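2,3-bisphosphoglycerate-independent phosphoglycerate mutase (Pyrococcus horikoshii, PDB 2ZKT) probably interconverts 2-phosphoglycerate and 3-phosphoglycerate in glycolysis, as a metal-dependent mutase of the alkaline phosphatase superfamily that works without 2,3-bisphosphoglycerate. Local coordinates at residues 32-37 / 322-327; 87-92 / 153-158; 9-14 / 62-67; 44-49 / 380-385. One frame throughout, in Å; residues are numbered along the deposited sequence.

Contact 1. Residues 32-37 / 322-327; sequences ANTPNM and RADRMI
Asp324 OD2 is gripped twice by Asn36: by the backbone N at 2.9 Å, in a nearly straight bond (166° at the hydrogen), and by the amide ND2 at 3.3 Å, in a weak one. The second carboxylate oxygen, Asp324 OD1, takes Met37 N at 2.8 Å. Both backbone donors reach the syn lone pairs, so the carboxylate grasps two successive N-H groups in the first turn of helix 35-43, groups with no acceptor inside their own helix. Thr34, at the N-cap position, makes no capping bond with its side chain. The positive end of the helix dipole would probably favour the charged form of Asp324. Its CG stands anti to its own backbone N (chi1 -161°), which carries the oxygens from helix 313-331 into the bend at Thr34 and Pro35; Pro35 CD lies 3.0 Å from Asp324 OD2. An asparagine in its place would probably turn an NH2 group towards one of the two backbone donors and leave that N-H without its acceptor. Met37 runs past the carboxylate in the opposite direction, its CG 3.3 Å from Asp324 OD1, and ends in apolar packing, SD 3.7 Å from Ile327 CD1. Together these contacts join two helices flanking the large mixed sheet: Met37 and Ala323 both lie on Leu12 of strand 6-12, Met326 turns to helix 280-291, and Pro35 packs on Tyr31 of the second subunit.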
loop_
_atom_site.group_PDB
_atom_site.type_symbol
_atom_site.label_atom_id
_atom_site.label_comp_id
_atom_site.label_asym_id
_atom_site.label_seq_id
_atom_site.Cartn_x
_atom_site.Cartn_y
_atom_site.Cartn_z
ATOM N N ALA B 32 -3.025 -0.177 1.807
ATOM C CA ALA B 32 -2.335 -0.443 0.543
ATOM C C ALA B 32 -1.187 0.524 0.301
ATOM O O ALA B 32 -1.297 1.706 0.586
ATOM C CB ALA B 32 -3.335 -0.363 -0.622
ATOM N N ASN B 33 -0.078 0.014 -0.230
ATOM C CA ASN B 33 1.077 0.854 -0.529
ATOM C C ASN B 33 0.781 1.569 -1.854
ATOM O O ASN B 33 0.791 0.953 -2.924
ATOM C CB ASN B 33 2.336 -0.024 -0.646
ATOM C CG ASN B 33 3.585 0.777 -0.982
ATOM O OD1 ASN B 33 3.849 1.815 -0.378
ATOM N ND2 ASN B 33 4.365 0.285 -1.941
ATOM N N THR B 34 0.520 2.875 -1.769
ATOM C CA THR B 34 0.179 3.685 -2.943
ATOM C C THR B 34 1.009 4.968 -3.009
ATOM O O THR B 34 0.466 6.078 -2.923
ATOM C CB THR B 34 -1.313 4.082 -2.900
ATOM O OG1 THR B 34 -1.553 4.885 -1.728
ATOM C CG2 THR B 34 -2.201 2.837 -2.820
ATOM N N PRO B 35 2.334 4.838 -3.209
ATOM C CA PRO B 35 3.207 6.020 -3.275
ATOM C C PRO B 35 2.849 7.086 -4.316
ATOM O O PRO B 35 3.133 8.263 -4.107
ATOM C CB PRO B 35 4.589 5.407 -3.514
ATOM C CG PRO B 35 4.277 4.196 -4.350
ATOM C CD PRO B 35 3.067 3.618 -3.624
ATOM N N ASN B 36 2.229 6.686 -5.434
ATOM C CA ASN B 36 1.863 7.640 -6.492
ATOM C C ASN B 36 0.646 8.501 -6.142
ATOM O O ASN B 36 0.656 9.717 -6.352
ATOM C CB ASN B 36 1.646 6.900 -7.825
ATOM C CG ASN B 36 2.970 6.423 -8.443
ATOM O OD1 ASN B 36 3.795 7.232 -8.858
ATOM N ND2 ASN B 36 3.176 5.104 -8.480
ATOM N N MET B 37 -0.402 7.887 -5.602
ATOM C CA MET B 37 -1.567 8.675 -5.210
ATOM C C MET B 37 -1.177 9.572 -4.012
ATOM O O MET B 37 -1.659 10.710 -3.899
ATOM C CB MET B 37 -2.763 7.754 -4.884
ATOM C CG MET B 37 -3.368 7.107 -6.153
ATOM S SD MET B 37 -4.859 6.081 -5.927
ATOM C CE MET B 37 -4.143 4.411 -5.712
ATOM N N ARG B 322 -2.288 -2.188 -7.600
ATOM C CA ARG B 322 -2.089 -2.357 -9.040
ATOM C C ARG B 322 -2.524 -1.051 -9.721
ATOM O O ARG B 322 -1.927 -0.612 -10.712
ATOM C CB ARG B 322 -2.905 -3.559 -9.553
ATOM C CG ARG B 322 -2.294 -4.901 -9.139
ATOM C CD ARG B 322 -3.175 -6.098 -9.486
ATOM N NE ARG B 322 -3.596 -6.094 -10.889
ATOM C CZ ARG B 322 -4.507 -6.931 -11.390
ATOM N NH1 ARG B 322 -5.080 -7.837 -10.596
ATOM N NH2 ARG B 322 -4.859 -6.852 -12.673
ATOM N N ALA B 323 -3.565 -0.422 -9.173
ATOM C CA ALA B 323 -4.049 0.842 -9.715
ATOM C C ALA B 323 -2.975 1.918 -9.509
ATOM O O ALA B 323 -2.730 2.737 -10.406
ATOM C CB ALA B 323 -5.370 1.256 -9.014
ATOM N N ASP B 324 -2.323 1.919 -8.341
ATOM C CA ASP B 324 -1.298 2.932 -8.093
ATOM C C ASP B 324 -0.191 2.856 -9.140
ATOM O O ASP B 324 0.277 3.893 -9.637
ATOM C CB ASP B 324 -0.691 2.797 -6.685
ATOM C CG ASP B 324 0.009 4.083 -6.225
ATOM O OD1 ASP B 324 -0.681 5.129 -6.121
ATOM O OD2 ASP B 324 1.243 4.060 -5.972
ATOM N N ARG B 325 0.226 1.637 -9.489
ATOM C CA ARG B 325 1.268 1.465 -10.507
ATOM C C ARG B 325 0.726 1.951 -11.857
ATOM O O ARG B 325 1.443 2.590 -12.634
ATOM C CB ARG B 325 1.699 -0.008 -10.611
ATOM C CG ARG B 325 2.189 -0.586 -9.288
ATOM C CD ARG B 325 2.787 -1.985 -9.437
ATOM N NE ARG B 325 2.871 -2.639 -8.125
ATOM C CZ ARG B 325 1.995 -3.543 -7.680
ATOM N NH1 ARG B 325 0.970 -3.916 -8.446
ATOM N NH2 ARG B 325 2.123 -4.054 -6.454
ATOM N N MET B 326 -0.546 1.642 -12.125
ATOM C CA MET B 326 -1.191 2.073 -13.367
ATOM C C MET B 326 -1.103 3.600 -13.422
ATOM O O MET B 326 -0.743 4.179 -14.454
ATOM C CB MET B 326 -2.668 1.621 -13.386
ATOM C CG MET B 326 -3.500 2.209 -14.520
ATOM S SD MET B 326 -5.264 1.746 -14.426
ATOM C CE MET B 326 -5.860 2.922 -13.089
ATOM N N ILE B 327 -1.426 4.250 -12.299
ATOM C CA ILE B 327 -1.374 5.714 -12.209
ATOM C C ILE B 327 0.075 6.189 -12.329
ATOM O O ILE B 327 0.354 7.196 -12.981
ATOM C CB ILE B 327 -1.980 6.202 -10.865
ATOM C CG1 ILE B 327 -3.497 5.928 -10.866
ATOM C CG2 ILE B 327 -1.689 7.698 -10.651
ATOM C CD1 ILE B 327 -4.069 5.600 -9.503
#

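Contact 2. Residues 87-92 / 153-158; sequences VGLDLS and VLKGMS
Val87 brings its CG1 to 4.0 Å from Met157 CB, the two side chains crossing at about a right angle, just where helix 80-86 ends in a Schellman motif. The contact thus lays the exit of a helix against 152-155, an outermost strand of the smaller, antiparallel sheet. The carbonyl O of Val87 takes a weak hydrogen bond from Lys155 NZ, 3.5 Å, and the same nitrogen is 3.8 Å from Val87 CB. Gly88 follows with phi 100°, a backbone shape in which a side chain would collide with the carbonyl O of Val87. After this turn the chain, whose Leu91 later folds back onto Phe81 and Ala84 of helix 80-86, runs antiparallel to segment 153-158 but diverges from it, as the CA separation grows from 6.5 Å at Val87 and Met157 to 9.0 Å at Leu89 and Val153, and no backbone hydrogen bond joins the two. Side chains span the interval. Leu89 CD2 meets the aliphatic stem of Lys155 at CD, 3.6 Å away, the two chains sliding past each other in opposite directions. That stem is extended as far as CE and bends only at chi4 (-63°), which turns the ammonium group towards the helix end. An alanine in place of Lys155 would probably uncover one side of Leu89 CD2 and leave the carbonyl of Val87 without this weak donor. The two methyls of Leu89 share Val153 CG1, at 3.9 Å from CD1 and 4.2 Å from CD2.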
loop_
_atom_site.group_PDB
_atom_site.type_symbol
_atom_site.label_atom_id
_atom_site.label_comp_id
_atom_site.label_asym_id
_atom_site.label_seq_id
_atom_site.Cartn_x
_atom_site.Cartn_y
_atom_site.Cartn_z
ATOM N N VAL B 87 -23.221 -3.218 -24.527
ATOM C CA VAL B 87 -22.868 -4.353 -25.370
ATOM C C VAL B 87 -22.638 -3.946 -26.834
ATOM O O VAL B 87 -22.415 -4.768 -27.714
ATOM C CB VAL B 87 -23.968 -5.411 -25.266
ATOM C CG1 VAL B 87 -24.060 -5.918 -23.825
ATOM C CG2 VAL B 87 -25.309 -4.822 -25.675
ATOM N N GLY B 88 -22.745 -2.628 -27.088
ATOM C CA GLY B 88 -22.364 -2.131 -28.413
ATOM C C GLY B 88 -23.571 -1.892 -29.328
ATOM O O GLY B 88 -23.436 -1.620 -30.515
ATOM N N LEU B 89 -24.815 -2.009 -28.859
ATOM C CA LEU B 89 -25.980 -1.815 -29.736
ATOM C C LEU B 89 -26.220 -0.325 -30.003
ATOM O O LEU B 89 -25.773 0.536 -29.234
ATOM C CB LEU B 89 -27.246 -2.412 -29.104
ATOM C CG LEU B 89 -27.228 -3.881 -28.659
ATOM C CD1 LEU B 89 -28.565 -4.230 -27.986
ATOM C CD2 LEU B 89 -26.977 -4.788 -29.871
ATOM N N ASP B 90 -26.921 -0.030 -31.098
ATOM C CA ASP B 90 -27.245 1.352 -31.456
ATOM C C ASP B 90 -28.764 1.510 -31.338
ATOM O O ASP B 90 -29.522 1.089 -32.220
ATOM C CB ASP B 90 -26.779 1.662 -32.888
ATOM C CG ASP B 90 -25.264 1.552 -33.050
ATOM O OD1 ASP B 90 -24.531 2.218 -32.280
ATOM O OD2 ASP B 90 -24.807 0.807 -33.946
ATOM N N LEU B 91 -29.198 2.115 -30.234
ATOM C CA LEU B 91 -30.623 2.312 -29.960
ATOM C C LEU B 91 -31.136 3.733 -30.203
ATOM O O LEU B 91 -30.357 4.696 -30.297
ATOM C CB LEU B 91 -30.925 1.919 -28.505
ATOM C CG LEU B 91 -30.909 0.434 -28.109
ATOM C CD1 LEU B 91 -29.556 -0.189 -28.422
ATOM C CD2 LEU B 91 -31.227 0.310 -26.621
ATOM N N SER B 92 -32.465 3.845 -30.295
ATOM C CA SER B 92 -33.147 5.124 -30.501
ATOM C C SER B 92 -33.701 5.571 -29.145
ATOM O O SER B 92 -34.114 4.733 -28.337
ATOM C CB SER B 92 -34.306 4.956 -31.495
ATOM O OG SER B 92 -33.858 4.412 -32.726
ATOM N N VAL B 153 -34.518 -6.743 -29.639
ATOM C CA VAL B 153 -33.152 -7.215 -29.787
ATOM C C VAL B 153 -32.862 -8.000 -28.509
ATOM O O VAL B 153 -33.207 -7.560 -27.405
ATOM C CB VAL B 153 -32.134 -6.058 -29.921
ATOM C CG1 VAL B 153 -30.725 -6.633 -30.105
ATOM C CG2 VAL B 153 -32.501 -5.173 -31.108
ATOM N N LEU B 154 -32.279 -9.186 -28.666
ATOM C CA LEU B 154 -31.924 -10.015 -27.522
ATOM C C LEU B 154 -30.487 -10.438 -27.758
ATOM O O LEU B 154 -30.203 -11.224 -28.665
ATOM C CB LEU B 154 -32.816 -11.257 -27.413
ATOM C CG LEU B 154 -32.662 -11.898 -26.020
ATOM C CD1 LEU B 154 -33.807 -11.426 -25.129
ATOM C CD2 LEU B 154 -32.653 -13.421 -26.116
ATOM N N LYS B 155 -29.581 -9.903 -26.940
ATOM C CA LYS B 155 -28.165 -10.206 -27.081
ATOM C C LYS B 155 -27.557 -10.602 -25.725
ATOM O O LYS B 155 -27.860 -9.994 -24.694
ATOM C CB LYS B 155 -27.465 -8.974 -27.667
ATOM C CG LYS B 155 -26.046 -9.198 -28.147
ATOM C CD LYS B 155 -25.546 -7.952 -28.869
ATOM C CE LYS B 155 -24.061 -8.047 -29.168
ATOM N NZ LYS B 155 -23.281 -8.125 -27.901
ATOM N N GLY B 156 -26.715 -11.632 -25.719
ATOM C CA GLY B 156 -26.093 -12.047 -24.468
ATOM C C GLY B 156 -24.921 -11.134 -24.137
ATOM O O GLY B 156 -24.334 -10.526 -25.041
ATOM N N MET B 157 -24.579 -11.021 -22.850
ATOM C CA MET B 157 -23.455 -10.176 -22.447
ATOM C C MET B 157 -22.322 -11.011 -21.834
ATOM O O MET B 157 -21.303 -11.261 -22.488
ATOM C CB MET B 157 -23.927 -9.089 -21.464
ATOM C CG MET B 157 -24.738 -9.591 -20.272
ATOM S SD MET B 157 -25.331 -8.235 -19.208
ATOM C CE MET B 157 -23.929 -8.031 -18.081
ATOM N N SER B 158 -22.501 -11.448 -20.585
ATOM C CA SER B 158 -21.487 -12.269 -19.901
ATOM C C SER B 158 -22.120 -13.187 -18.841
ATOM O O SER B 158 -23.094 -12.830 -18.183
ATOM C CB SER B 158 -20.481 -11.345 -19.198
ATOM O OG SER B 158 -19.644 -10.700 -20.162
#

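Contact 3. Residues 9-14 / 62-67; sequences LIILDG and TAHLSI. With ZN (zinc ion), chain G.
Asp13 reaches from the end of strand 6-12 to a zinc ion and to the edge of the His64 ring. Its CB stands 4.2 Å from the zinc; beyond CG the two oxygens divide, OD1 binding the metal at 2.3 Å while OD2 makes a longer approach of 2.7 Å. Asp13 OD2 also lies 4.1 Å from His64 CE1, close to the ring plane, although carboxylate and ring are turned 33° apart. CE1 is a carbon, so this is an edge approach and not a hydrogen bond; OD2 takes a weak one from His300 NE2. His64 is held by its ND1, which bonds to the carbonyl O of Ser60. Ser60, Asp346 and His347 complete the coordination of this zinc. Metal ligands at the C-terminal ends of central sheet strands belong to the alkaline phosphatase superfamily fold, and here the ligand-bearing strand faces helix 60-67, with segment axes 11.7 Å apart and nearly antiparallel (158°). The interval is filled by branched side chains. Ile11 splits at CB: CG2, anti to the backbone N, passes to 4.0 Å from His64 NE2, whereas the other branch (chi1 -66°) carries CD1 tip to tip against Ile67, 4.0 Å from its CG2. The same Ile67 methyl receives Leu9 CD2 at 3.6 Å from an oblique direction.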
loop_
_atom_site.group_PDB
_atom_site.type_symbol
_atom_site.label_atom_id
_atom_site.label_comp_id
_atom_site.label_asym_id
_atom_site.label_seq_id
_atom_site.Cartn_x
_atom_site.Cartn_y
_atom_site.Cartn_z
ATOM N N LEU B 9 -9.885 12.095 -15.510
ATOM C CA LEU B 9 -10.674 11.644 -14.387
ATOM C C LEU B 9 -10.543 10.126 -14.239
ATOM O O LEU B 9 -10.959 9.354 -15.120
ATOM C CB LEU B 9 -12.142 12.042 -14.589
ATOM C CG LEU B 9 -13.124 11.555 -13.513
ATOM C CD1 LEU B 9 -12.605 11.944 -12.137
ATOM C CD2 LEU B 9 -14.511 12.144 -13.768
ATOM N N ILE B 10 -9.977 9.708 -13.107
ATOM C CA ILE B 10 -9.757 8.293 -12.827
ATOM C C ILE B 10 -10.682 7.746 -11.735
ATOM O O ILE B 10 -10.716 8.259 -10.608
ATOM C CB ILE B 10 -8.270 8.084 -12.450
ATOM C CG1 ILE B 10 -7.400 8.477 -13.659
ATOM C CG2 ILE B 10 -8.004 6.640 -12.018
ATOM C CD1 ILE B 10 -5.922 8.307 -13.425
ATOM N N ILE B 11 -11.449 6.711 -12.084
ATOM C CA ILE B 11 -12.363 6.089 -11.135
ATOM C C ILE B 11 -11.944 4.670 -10.736
ATOM O O ILE B 11 -11.797 3.768 -11.586
ATOM C CB ILE B 11 -13.808 6.014 -11.695
ATOM C CG1 ILE B 11 -14.382 7.436 -11.862
ATOM C CG2 ILE B 11 -14.687 5.177 -10.767
ATOM C CD1 ILE B 11 -14.443 8.235 -10.565
ATOM N N LEU B 12 -11.746 4.486 -9.431
ATOM C CA LEU B 12 -11.388 3.188 -8.883
ATOM C C LEU B 12 -12.679 2.686 -8.232
ATOM O O LEU B 12 -12.957 2.970 -7.069
ATOM C CB LEU B 12 -10.271 3.342 -7.847
ATOM C CG LEU B 12 -9.046 4.109 -8.368
ATOM C CD1 LEU B 12 -7.931 3.968 -7.357
ATOM C CD2 LEU B 12 -8.601 3.566 -9.723
ATOM N N ASP B 13 -13.470 1.961 -9.024
ATOM C CA ASP B 13 -14.765 1.417 -8.616
ATOM C C ASP B 13 -14.797 0.858 -7.186
ATOM O O ASP B 13 -13.951 0.044 -6.798
ATOM C CB ASP B 13 -15.184 0.338 -9.628
ATOM C CG ASP B 13 -16.688 0.273 -9.831
ATOM O OD1 ASP B 13 -17.383 -0.275 -8.945
ATOM O OD2 ASP B 13 -17.175 0.786 -10.876
ATOM N N GLY B 14 -15.779 1.317 -6.409
ATOM C CA GLY B 14 -15.932 0.859 -5.031
ATOM C C GLY B 14 -14.756 1.160 -4.109
ATOM O O GLY B 14 -14.582 0.501 -3.084
ATOM N N THR B 62 -26.160 5.124 -11.684
ATOM C CA THR B 62 -26.524 6.435 -11.132
ATOM C C THR B 62 -25.291 7.184 -10.563
ATOM O O THR B 62 -25.228 8.420 -10.593
ATOM C CB THR B 62 -27.589 6.293 -9.996
ATOM O OG1 THR B 62 -27.065 5.469 -8.934
ATOM C CG2 THR B 62 -28.885 5.663 -10.543
ATOM N N ALA B 63 -24.314 6.428 -10.048
ATOM C CA ALA B 63 -23.101 7.025 -9.488
ATOM C C ALA B 63 -22.271 7.666 -10.594
ATOM O O ALA B 63 -21.651 8.718 -10.390
ATOM C CB ALA B 63 -22.257 5.959 -8.753
ATOM N N HIS B 64 -22.261 7.030 -11.768
ATOM C CA HIS B 64 -21.472 7.549 -12.885
ATOM C C HIS B 64 -22.157 8.734 -13.590
ATOM O O HIS B 64 -21.509 9.610 -14.150
ATOM C CB HIS B 64 -21.191 6.410 -13.877
ATOM C CG HIS B 64 -19.945 5.654 -13.472
ATOM N ND1 HIS B 64 -19.958 4.473 -12.800
ATOM C CD2 HIS B 64 -18.604 6.005 -13.710
ATOM C CE1 HIS B 64 -18.659 4.116 -12.651
ATOM N NE2 HIS B 64 -17.828 5.018 -13.190
ATOM N N LEU B 65 -23.512 8.737 -13.605
ATOM C CA LEU B 65 -24.177 9.926 -14.142
ATOM C C LEU B 65 -23.761 11.136 -13.309
ATOM O O LEU B 65 -23.566 12.250 -13.785
ATOM C CB LEU B 65 -25.706 9.763 -14.029
ATOM C CG LEU B 65 -26.360 8.947 -15.159
ATOM C CD1 LEU B 65 -27.804 8.583 -14.826
ATOM C CD2 LEU B 65 -26.430 9.680 -16.502
ATOM N N SER B 66 -23.667 10.867 -11.989
ATOM C CA SER B 66 -23.260 11.903 -11.047
ATOM C C SER B 66 -21.808 12.343 -11.287
ATOM O O SER B 66 -21.508 13.526 -11.402
ATOM C CB SER B 66 -23.421 11.339 -9.626
ATOM O OG SER B 66 -23.086 12.340 -8.664
ATOM N N ILE B 67 -20.899 11.373 -11.375
ATOM C CA ILE B 67 -19.483 11.640 -11.615
ATOM C C ILE B 67 -19.275 12.430 -12.916
ATOM O O ILE B 67 -18.376 13.273 -12.988
ATOM C CB ILE B 67 -18.685 10.314 -11.697
ATOM C CG1 ILE B 67 -18.715 9.596 -10.333
ATOM C CG2 ILE B 67 -17.260 10.576 -12.155
ATOM C CD1 ILE B 67 -18.049 10.351 -9.183
HETATM ZN ZN ZN G . -19.324 0.850 -9.307
#

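Contact 4. Residues 44-49 / 380-385; sequences GILGQQ and EREAMK
The short helix 380-383 packs onto strand 45-50 of the large mixed sheet, with Ala383 set over Gly47. Their CA atoms are 4.7 Å apart, and Ala383 CB touches Gly47 O at 3.3 Å. No direct hydrogen bond crosses the contact; the polar link is a water, which donates to Ala383 O at 3.0 Å and accepts a weak bond from Gln48 NE2 at 3.4 Å. On one flank Leu46 crosses Glu382 obliquely and puts CD2 3.7 Å from Glu382 CG. It is the aliphatic part of the glutamate that serves here: the chain bends at chi2 (74°), and OE2 accepts a hydrogen bond from the backbone N of Lys376. On the other flank Gln48 leaves the strand with CG anti to its carbonyl carbon (chi1 -51°) and continues extended to CD, a course that takes CG past Ala383 O at 3.6 Å. The amide then lies against Met384, whose CG is 3.5 Å from Gln48 OE1. Segment 44-49 is tied to the calcium site as well, since Gly44 O and Leu46 N bond to the side chains of the calcium ligands Thr372 and Asp373. Within the sheet, Ile45 and Gly47 pair with strand 361-366 through Ile365 and Leu363; Leu46 and Gln48 bond to Leu388 and Gly389, just before strand 391-392, and Ala383 also rests on Pro362.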
loop_
_atom_site.group_PDB
_atom_site.type_symbol
_atom_site.label_atom_id
_atom_site.label_comp_id
_atom_site.label_asym_id
_atom_site.label_seq_id
_atom_site.Cartn_x
_atom_site.Cartn_y
_atom_site.Cartn_z
ATOM N N GLY B 44 -1.426 18.064 -4.426
ATOM C CA GLY B 44 -2.791 18.424 -4.786
ATOM C C GLY B 44 -3.677 18.839 -3.616
ATOM O O GLY B 44 -3.208 19.344 -2.583
ATOM N N ILE B 45 -4.976 18.602 -3.780
ATOM C CA ILE B 45 -5.959 18.941 -2.775
ATOM C C ILE B 45 -6.887 17.739 -2.652
ATOM O O ILE B 45 -7.166 17.058 -3.646
ATOM C CB ILE B 45 -6.734 20.220 -3.209
ATOM C CG1 ILE B 45 -7.593 20.750 -2.060
ATOM C CG2 ILE B 45 -7.596 19.940 -4.443
ATOM C CD1 ILE B 45 -8.260 22.098 -2.385
ATOM N N LEU B 46 -7.363 17.477 -1.436
ATOM C CA LEU B 46 -8.254 16.347 -1.173
ATOM C C LEU B 46 -9.661 16.749 -0.712
ATOM O O LEU B 46 -9.891 17.860 -0.219
ATOM C CB LEU B 46 -7.627 15.440 -0.105
ATOM C CG LEU B 46 -6.875 14.158 -0.517
ATOM C CD1 LEU B 46 -5.856 14.436 -1.594
ATOM C CD2 LEU B 46 -6.209 13.564 0.731
ATOM N N GLY B 47 -10.600 15.812 -0.859
ATOM C CA GLY B 47 -11.970 16.040 -0.428
ATOM C C GLY B 47 -12.744 14.723 -0.345
ATOM O O GLY B 47 -12.211 13.652 -0.643
ATOM N N GLN B 48 -14.012 14.814 0.066
ATOM C CA GLN B 48 -14.890 13.652 0.172
ATOM C C GLN B 48 -16.078 13.964 -0.716
ATOM O O GLN B 48 -16.586 15.095 -0.712
ATOM C CB GLN B 48 -15.428 13.463 1.595
ATOM C CG GLN B 48 -14.416 13.462 2.699
ATOM C CD GLN B 48 -15.058 13.158 4.050
ATOM O OE1 GLN B 48 -15.297 11.991 4.382
ATOM N NE2 GLN B 48 -15.353 14.204 4.831
ATOM N N GLN B 49 -16.536 12.980 -1.480
ATOM C CA GLN B 49 -17.692 13.240 -2.334
ATOM C C GLN B 49 -18.785 12.223 -2.109
ATOM O O GLN B 49 -18.512 11.030 -1.924
ATOM C CB GLN B 49 -17.297 13.249 -3.822
ATOM C CG GLN B 49 -16.801 11.917 -4.365
ATOM C CD GLN B 49 -17.905 11.073 -5.005
ATOM O OE1 GLN B 49 -19.096 11.390 -4.918
ATOM N NE2 GLN B 49 -17.499 9.985 -5.645
ATOM N N GLU B 380 -9.144 7.835 3.218
ATOM C CA GLU B 380 -10.400 8.378 3.722
ATOM C C GLU B 380 -10.222 9.360 4.886
ATOM O O GLU B 380 -10.849 10.424 4.890
ATOM C CB GLU B 380 -11.362 7.247 4.125
ATOM C CG GLU B 380 -11.886 6.448 2.929
ATOM C CD GLU B 380 -11.040 5.210 2.623
ATOM O OE1 GLU B 380 -9.797 5.268 2.783
ATOM O OE2 GLU B 380 -11.627 4.175 2.219
ATOM N N ARG B 381 -9.377 9.028 5.869
ATOM C CA ARG B 381 -9.193 9.944 6.990
ATOM C C ARG B 381 -8.486 11.232 6.573
ATOM O O ARG B 381 -8.752 12.303 7.123
ATOM C CB ARG B 381 -8.443 9.258 8.157
ATOM C CG ARG B 381 -9.401 8.765 9.279
ATOM C CD ARG B 381 -10.439 7.768 8.742
ATOM N NE ARG B 381 -9.856 6.454 8.461
ATOM C CZ ARG B 381 -9.632 5.515 9.386
ATOM N NH1 ARG B 381 -9.950 5.734 10.656
ATOM N NH2 ARG B 381 -9.074 4.363 9.049
ATOM N N GLU B 382 -7.601 11.124 5.580
ATOM C CA GLU B 382 -6.876 12.283 5.072
ATOM C C GLU B 382 -7.865 13.173 4.274
ATOM O O GLU B 382 -7.854 14.402 4.391
ATOM C CB GLU B 382 -5.724 11.797 4.174
ATOM C CG GLU B 382 -4.581 12.795 3.966
ATOM C CD GLU B 382 -3.667 12.945 5.188
ATOM O OE1 GLU B 382 -3.620 12.021 6.028
ATOM O OE2 GLU B 382 -2.976 13.979 5.297
ATOM N N ALA B 383 -8.732 12.540 3.482
ATOM C CA ALA B 383 -9.707 13.282 2.689
ATOM C C ALA B 383 -10.667 14.055 3.592
ATOM O O ALA B 383 -11.229 15.083 3.232
ATOM C CB ALA B 383 -10.485 12.272 1.841
ATOM N N MET B 384 -10.878 13.498 4.803
ATOM C CA MET B 384 -11.702 14.184 5.792
ATOM C C MET B 384 -11.091 15.540 6.186
ATOM O O MET B 384 -11.735 16.401 6.774
ATOM C CB MET B 384 -11.793 13.287 7.038
ATOM C CG MET B 384 -12.906 12.232 6.958
ATOM S SD MET B 384 -12.883 11.122 8.381
ATOM C CE MET B 384 -12.886 9.558 7.483
ATOM N N LYS B 385 -9.786 15.701 5.865
ATOM C CA LYS B 385 -9.091 16.954 6.196
ATOM C C LYS B 385 -8.727 17.756 4.933
ATOM O O LYS B 385 -8.037 18.770 4.987
ATOM C CB LYS B 385 -7.802 16.622 6.966
ATOM C CG LYS B 385 -8.049 15.827 8.249
ATOM C CD LYS B 385 -6.742 15.574 9.018
ATOM C CE LYS B 385 -5.684 14.848 8.174
ATOM N NZ LYS B 385 -4.519 14.555 9.009
HETATM O O HOH W 1 -13.595 16.909 3.701
#

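How the contacts relate
Contact 3 is the buried centre, and contacts 1 and 4 adjoin it. Leu12 packs against Met37 and Ala323 of contact 1, while Ile67 CD1 lies 3.6 Å from Gln49 NE2 of contact 4. All three involve the large mixed sheet or helices flanking it. Chemistry changes with position: metal coordination and branched apolar packing at 9-14 / 62-67, a carboxylate holding a helix start at the partly buried 32-37 / 322-327, and a water bridge at 44-49 / 380-385. Contact 2 stands apart on the smaller sheet, across the chain's centre from contacts 1 and 4. It is a surface contact, relying on aliphatic chains and one weak lysine bond.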